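Long-range contact in secreted effector CSEP0064 (Blumeria graminis f. sp. hordei, PDB 6FMB), which binds host RNA as a non-catalytic relative of fungal RNases and protects plant ribosomal RNA from breakdown triggered by ribosome-inactivating proteins: residues V22-Y27 with R52-E57. Residues are numbered along the deposited sequence; the frame is centred on the assembly and turned at random.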
loop_
_atom_site.group_PDB
_atom_site.type_symbol
_atom_site.label_atom_id
_atom_site.label_comp_id
_atom_site.label_asym_id
_atom_site.label_seq_id
_atom_site.Cartn_x
_atom_site.Cartn_y
_atom_site.Cartn_z
ATOM N N VAL A 22 1.736 5.883 -6.547
ATOM C CA VAL A 22 2.744 6.535 -7.387
ATOM C C VAL A 22 4.124 6.569 -6.700
ATOM O O VAL A 22 5.145 6.426 -7.369
ATOM C CB VAL A 22 2.287 7.922 -7.908
ATOM C CG1 VAL A 22 1.114 7.764 -8.888
ATOM C CG2 VAL A 22 1.936 8.899 -6.781
ATOM N N LEU A 23 4.169 6.701 -5.371
ATOM C CA LEU A 23 5.459 6.631 -4.674
ATOM C C LEU A 23 6.072 5.231 -4.781
ATOM O O LEU A 23 7.272 5.101 -4.965
ATOM C CB LEU A 23 5.339 7.069 -3.223
ATOM C CG LEU A 23 5.038 8.566 -3.022
ATOM C CD1 LEU A 23 4.820 8.847 -1.535
ATOM C CD2 LEU A 23 6.127 9.468 -3.592
ATOM N N ALA A 24 5.260 4.181 -4.713
ATOM C CA ALA A 24 5.777 2.797 -4.743
ATOM C C ALA A 24 6.639 2.555 -5.970
ATOM O O ALA A 24 7.656 1.878 -5.887
ATOM C CB ALA A 24 4.629 1.790 -4.709
ATOM N N PHE A 25 6.191 3.070 -7.114
ATOM C CA PHE A 25 6.901 2.884 -8.399
ATOM C C PHE A 25 7.929 3.974 -8.723
ATOM O O PHE A 25 8.534 3.954 -9.784
ATOM C CB PHE A 25 5.901 2.597 -9.550
ATOM C CG PHE A 25 5.412 1.166 -9.538
ATOM C CD1 PHE A 25 4.347 0.764 -8.730
ATOM C CD2 PHE A 25 6.058 0.204 -10.280
ATOM C CE1 PHE A 25 3.962 -0.569 -8.649
ATOM C CE2 PHE A 25 5.649 -1.127 -10.231
ATOM C CZ PHE A 25 4.610 -1.513 -9.407
ATOM N N ASN A 26 8.181 4.869 -7.765
ATOM C CA ASN A 26 9.161 5.950 -7.950
ATOM C C ASN A 26 10.572 5.570 -7.534
ATOM O O ASN A 26 11.509 6.230 -7.959
ATOM C CB ASN A 26 8.718 7.181 -7.129
ATOM C CG ASN A 26 9.557 8.408 -7.402
ATOM O OD1 ASN A 26 10.331 8.888 -6.539
ATOM N ND2 ASN A 26 9.430 8.925 -8.576
ATOM N N TYR A 27 10.728 4.569 -6.665
ATOM C CA TYR A 27 12.017 4.293 -6.001
ATOM C C TYR A 27 12.535 2.904 -6.369
ATOM O O TYR A 27 11.758 1.980 -6.570
ATOM C CB TYR A 27 11.861 4.343 -4.474
ATOM C CG TYR A 27 11.360 5.677 -3.964
ATOM C CD1 TYR A 27 12.189 6.809 -3.950
ATOM C CD2 TYR A 27 10.059 5.821 -3.477
ATOM C CE1 TYR A 27 11.729 8.027 -3.486
ATOM C CE2 TYR A 27 9.589 7.055 -3.016
ATOM C CZ TYR A 27 10.426 8.151 -3.035
ATOM O OH TYR A 27 9.955 9.353 -2.562
ATOM N N ARG A 52 4.270 -4.105 -5.917
ATOM C CA ARG A 52 5.103 -3.461 -4.920
ATOM C C ARG A 52 4.312 -3.194 -3.643
ATOM O O ARG A 52 3.100 -2.921 -3.665
ATOM C CB ARG A 52 5.706 -2.165 -5.468
ATOM C CG ARG A 52 6.748 -2.419 -6.541
ATOM C CD ARG A 52 7.383 -1.147 -7.051
ATOM N NE ARG A 52 8.522 -1.469 -7.898
ATOM C CZ ARG A 52 9.603 -0.713 -8.059
ATOM N NH1 ARG A 52 9.678 0.484 -7.516
ATOM N NH2 ARG A 52 10.592 -1.163 -8.817
ATOM N N GLN A 53 5.039 -3.278 -2.522
ATOM C CA GLN A 53 4.533 -2.973 -1.187
ATOM C C GLN A 53 5.110 -1.633 -0.733
ATOM O O GLN A 53 6.330 -1.459 -0.772
ATOM C CB GLN A 53 4.916 -4.060 -0.188
ATOM C CG GLN A 53 4.322 -3.866 1.212
ATOM C CD GLN A 53 5.249 -4.174 2.363
ATOM O OE1 GLN A 53 6.420 -4.427 2.169
ATOM N NE2 GLN A 53 4.721 -4.108 3.581
ATOM N N PHE A 54 4.241 -0.696 -0.307
ATOM C CA PHE A 54 4.733 0.604 0.159
ATOM C C PHE A 54 3.866 1.040 1.327
ATOM O O PHE A 54 2.635 0.891 1.283
ATOM C CB PHE A 54 4.725 1.646 -0.975
ATOM C CG PHE A 54 5.549 2.874 -0.668
ATOM C CD1 PHE A 54 6.922 2.897 -0.915
ATOM C CD2 PHE A 54 4.967 4.021 -0.129
ATOM C CE1 PHE A 54 7.691 4.002 -0.595
ATOM C CE2 PHE A 54 5.741 5.138 0.175
ATOM C CZ PHE A 54 7.108 5.125 -0.065
ATOM N N PRO A 55 4.481 1.578 2.397
ATOM C CA PRO A 55 3.665 1.943 3.551
ATOM C C PRO A 55 2.768 3.166 3.312
ATOM O O PRO A 55 3.028 3.984 2.415
ATOM C CB PRO A 55 4.717 2.230 4.656
ATOM C CG PRO A 55 5.967 1.542 4.200
ATOM C CD PRO A 55 5.923 1.754 2.711
ATOM N N VAL A 56 1.718 3.286 4.124
ATOM C CA VAL A 56 0.768 4.409 4.036
ATOM C C VAL A 56 0.415 4.834 5.469
ATOM O O VAL A 56 0.467 4.024 6.403
ATOM C CB VAL A 56 -0.473 4.014 3.162
ATOM C CG1 VAL A 56 -1.345 2.976 3.839
ATOM C CG2 VAL A 56 -1.325 5.227 2.758
ATOM N N GLU A 57 0.075 6.122 5.614
ATOM C CA GLU A 57 -0.282 6.755 6.891
ATOM C C GLU A 57 -1.782 6.916 7.032
ATOM O O GLU A 57 -2.496 7.029 6.035
ATOM C CB GLU A 57 0.299 8.167 6.954
ATOM C CG GLU A 57 1.797 8.267 6.793
ATOM C CD GLU A 57 2.538 7.829 8.035
ATOM O OE1 GLU A 57 1.877 7.439 9.016
ATOM O OE2 GLU A 57 3.779 7.889 8.051
#
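Ala24 is the small bump at the middle of this interface, and its methyl fits between Arg52 and Phe54, the two strand side chains it touches. CB of Ala24 lies 3.7 Å from CB of Phe54 and a little farther from CB of Arg52, so helix and strand come close, with the CA atoms of Ala24 and Phe54 5.5 Å apart. The Phe54 ring, its CG anti to the backbone N (chi1 -165°), lies against Leu23 and Ala24. One face takes the Leu23 methylene, CB of Leu23 being 3.9 Å from CE2 of Phe54, while CE1 of Phe54 meets CD2 of Tyr27 obliquely at 4.1 Å. Leu23, Ala24 and Tyr27 thus form a shallow hollow for this ring. Such packing of a helix across an antiparallel sheet is the core architecture of the fungal RNase fold that this effector shares: helix 14-24 lies against strand 51-56, an inner strand between 37-39 and 70-75. Arg52 passes on the other side of the Ala24 methyl from Phe54, diverging from the ring. CD of Arg52 sits over the centre of the Phe25 ring, 3.5 Å from the centroid, in a CH-pi contact, and the guanidinium plane is inclined only 20° to the ring. NH1 of Arg52 then grips the segment from Ala24 to Tyr27, giving a nearly straight bond (168°) to Ala24 O, on a carbonyl lone pair, and a more bent one of 2.7 Å to Tyr27 O, which is tilted from the guanidinium plane. NE of Arg52 is taken by a salt bridge to Glu50, just before the strand.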